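Local coordinates for methyl-coenzyme M reductase gamma subunit (Methermicoccus shengliensis DSM 18856, PDB 7NKG), which helps form methyl-coenzyme M reductase, the factor 430-dependent enzyme that releases methane from methyl-coenzyme M in the last step of methanogenesis, at residues S48-T53 with A126-V131. Sequence-based numbering, arbitrary orientation.
Sequences SDYPST and ARERDV
The hydroxyl of Y50, lying against R129, has two polar partners: E132, three residues past R129 in helix 128-140, and a water that donates to Y50 OH at 3.0 Å and to R129 O at 2.8 Å. R129 lies along one face of the ring. Its CB makes a CH-pi contact, 3.6 Å from the ring centroid; CG lies between the backbone N and the carbonyl carbon (chi1 74°), and a bend at chi3 brings NH2 to 3.5 Å from Y50 CD2. The guanidinium is tilted 37° from the ring. E128 comes in at the ring edge, its CD 3.6 Å from Y50 CD1 and its carboxylate turned 81° from the ring plane; R44 also makes a cation-pi contact with Y50. Were Y50 an alanine, R129 CB and guanidinium would probably lose the ring face they lie on, and E132 its hydroxyl partner. Further along, a water joins T53 OG1 to R127 NH2, 2.8 Å from the latter, while R127 NE and NH1 hydrogen-bond the backbone of a chain of another protein, and NH2 also bonds D81 O. E128 OE2 and R129 NE form salt bridges with R44 and D81, outside the two segments, so loop and helix meet here mainly through the Y50 ring and water bridges.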
loop_
_atom_site.group_PDB
_atom_site.type_symbol
_atom_site.label_atom_id
_atom_site.label_comp_id
_atom_site.label_asym_id
_atom_site.label_seq_id
_atom_site.Cartn_x
_atom_site.Cartn_y
_atom_site.Cartn_z
ATOM N N SER C 48 -45.934 2.939 27.158
ATOM C CA SER C 48 -45.141 4.152 27.367
ATOM C C SER C 48 -45.121 5.039 26.130
ATOM O O SER C 48 -45.367 4.566 25.020
ATOM C CB SER C 48 -43.713 3.793 27.761
ATOM O OG SER C 48 -42.951 3.306 26.668
ATOM N N ASP C 49 -44.803 6.326 26.311
ATOM C CA ASP C 49 -44.706 7.247 25.183
ATOM C C ASP C 49 -43.423 6.949 24.384
ATOM O O ASP C 49 -42.459 6.363 24.905
ATOM C CB ASP C 49 -44.755 8.727 25.611
ATOM C CG ASP C 49 -45.259 9.681 24.522
ATOM O OD1 ASP C 49 -45.626 9.197 23.416
ATOM O OD2 ASP C 49 -45.254 10.910 24.762
ATOM N N TYR C 50 -43.449 7.301 23.092
ATOM C CA TYR C 50 -42.313 7.102 22.200
ATOM C C TYR C 50 -41.176 8.059 22.601
ATOM O O TYR C 50 -41.391 9.272 22.547
ATOM C CB TYR C 50 -42.695 7.417 20.739
ATOM C CG TYR C 50 -43.773 6.530 20.159
ATOM C CD1 TYR C 50 -43.468 5.281 19.642
ATOM C CD2 TYR C 50 -45.099 6.938 20.132
ATOM C CE1 TYR C 50 -44.456 4.448 19.141
ATOM C CE2 TYR C 50 -46.093 6.124 19.605
ATOM C CZ TYR C 50 -45.767 4.876 19.110
ATOM O OH TYR C 50 -46.734 4.072 18.549
ATOM N N PRO C 51 -39.972 7.575 22.980
ATOM C CA PRO C 51 -38.877 8.514 23.276
ATOM C C PRO C 51 -38.442 9.294 22.039
ATOM O O PRO C 51 -38.711 8.889 20.911
ATOM C CB PRO C 51 -37.741 7.629 23.795
ATOM C CG PRO C 51 -38.243 6.248 23.805
ATOM C CD PRO C 51 -39.537 6.172 23.088
ATOM N N SER C 52 -37.773 10.424 22.263
ATOM C CA SER C 52 -37.282 11.296 21.201
ATOM C C SER C 52 -35.774 11.171 21.074
ATOM O O SER C 52 -35.089 10.680 21.978
ATOM C CB SER C 52 -37.619 12.753 21.520
ATOM O OG SER C 52 -39.010 13.027 21.475
ATOM N N THR C 53 -35.248 11.642 19.942
ATOM C CA THR C 53 -33.814 11.762 19.748
ATOM C C THR C 53 -33.355 12.968 20.627
ATOM O O THR C 53 -34.176 13.817 21.006
ATOM C CB THR C 53 -33.519 12.069 18.266
ATOM O OG1 THR C 53 -34.179 13.304 17.932
ATOM C CG2 THR C 53 -33.953 10.928 17.330
ATOM N N ALA C 126 -37.523 2.714 10.590
ATOM C CA ALA C 126 -38.296 3.944 10.404
ATOM C C ALA C 126 -38.441 4.636 11.771
ATOM O O ALA C 126 -38.167 4.018 12.806
ATOM C CB ALA C 126 -39.689 3.623 9.807
ATOM N N ARG C 127 -38.940 5.887 11.804
ATOM C CA ARG C 127 -39.261 6.594 13.057
ATOM C C ARG C 127 -40.219 5.684 13.863
ATOM O O ARG C 127 -41.102 5.046 13.261
ATOM C CB ARG C 127 -39.905 7.941 12.732
ATOM C CG ARG C 127 -38.957 8.912 12.046
ATOM C CD ARG C 127 -38.006 9.607 13.000
ATOM N NE ARG C 127 -37.248 10.648 12.309
ATOM C CZ ARG C 127 -36.490 11.558 12.911
ATOM N NH1 ARG C 127 -35.854 12.480 12.196
ATOM N NH2 ARG C 127 -36.358 11.556 14.237
ATOM N N GLU C 128 -39.929 5.464 15.146
ATOM C CA GLU C 128 -40.609 4.434 15.922
ATOM C C GLU C 128 -42.144 4.302 15.706
ATOM O O GLU C 128 -42.585 3.199 15.358
ATOM C CB GLU C 128 -40.318 4.558 17.409
ATOM C CG GLU C 128 -40.770 3.317 18.166
ATOM C CD GLU C 128 -40.424 3.273 19.636
ATOM O OE1 GLU C 128 -39.807 4.237 20.150
ATOM O OE2 GLU C 128 -40.757 2.249 20.272
ATOM N N ARG C 129 -42.949 5.386 15.868
ATOM C CA ARG C 129 -44.404 5.224 15.685
ATOM C C ARG C 129 -44.751 4.792 14.256
ATOM O O ARG C 129 -45.669 3.993 14.094
ATOM C CB ARG C 129 -45.202 6.444 16.122
ATOM C CG ARG C 129 -45.146 7.644 15.206
ATOM C CD ARG C 129 -45.706 8.864 15.926
ATOM N NE ARG C 129 -44.852 9.233 17.057
ATOM C CZ ARG C 129 -45.225 9.952 18.112
ATOM N NH1 ARG C 129 -46.467 10.422 18.204
ATOM N NH2 ARG C 129 -44.364 10.197 19.093
ATOM N N ASP C 130 -43.978 5.246 13.241
ATOM C CA ASP C 130 -44.192 4.835 11.846
ATOM C C ASP C 130 -43.865 3.359 11.685
ATOM O O ASP C 130 -44.577 2.652 10.964
ATOM C CB ASP C 130 -43.308 5.626 10.878
ATOM C CG ASP C 130 -43.353 7.126 11.021
ATOM O OD1 ASP C 130 -44.381 7.652 11.529
ATOM O OD2 ASP C 130 -42.380 7.776 10.627
ATOM N N VAL C 131 -42.776 2.885 12.316
ATOM C CA VAL C 131 -42.398 1.475 12.198
ATOM C C VAL C 131 -43.445 0.576 12.894
ATOM O O VAL C 131 -43.598 -0.569 12.484
ATOM C CB VAL C 131 -40.914 1.176 12.641
ATOM C CG1 VAL C 131 -40.826 0.654 14.076
ATOM C CG2 VAL C 131 -40.235 0.201 11.687
HETATM O O HOH W 1 -44.202 11.508 21.651
HETATM O O HOH W 2 -47.892 3.945 15.812
HETATM O O HOH W 3 -38.939 6.730 19.631
HETATM O O HOH W 4 -34.919 13.706 15.356
#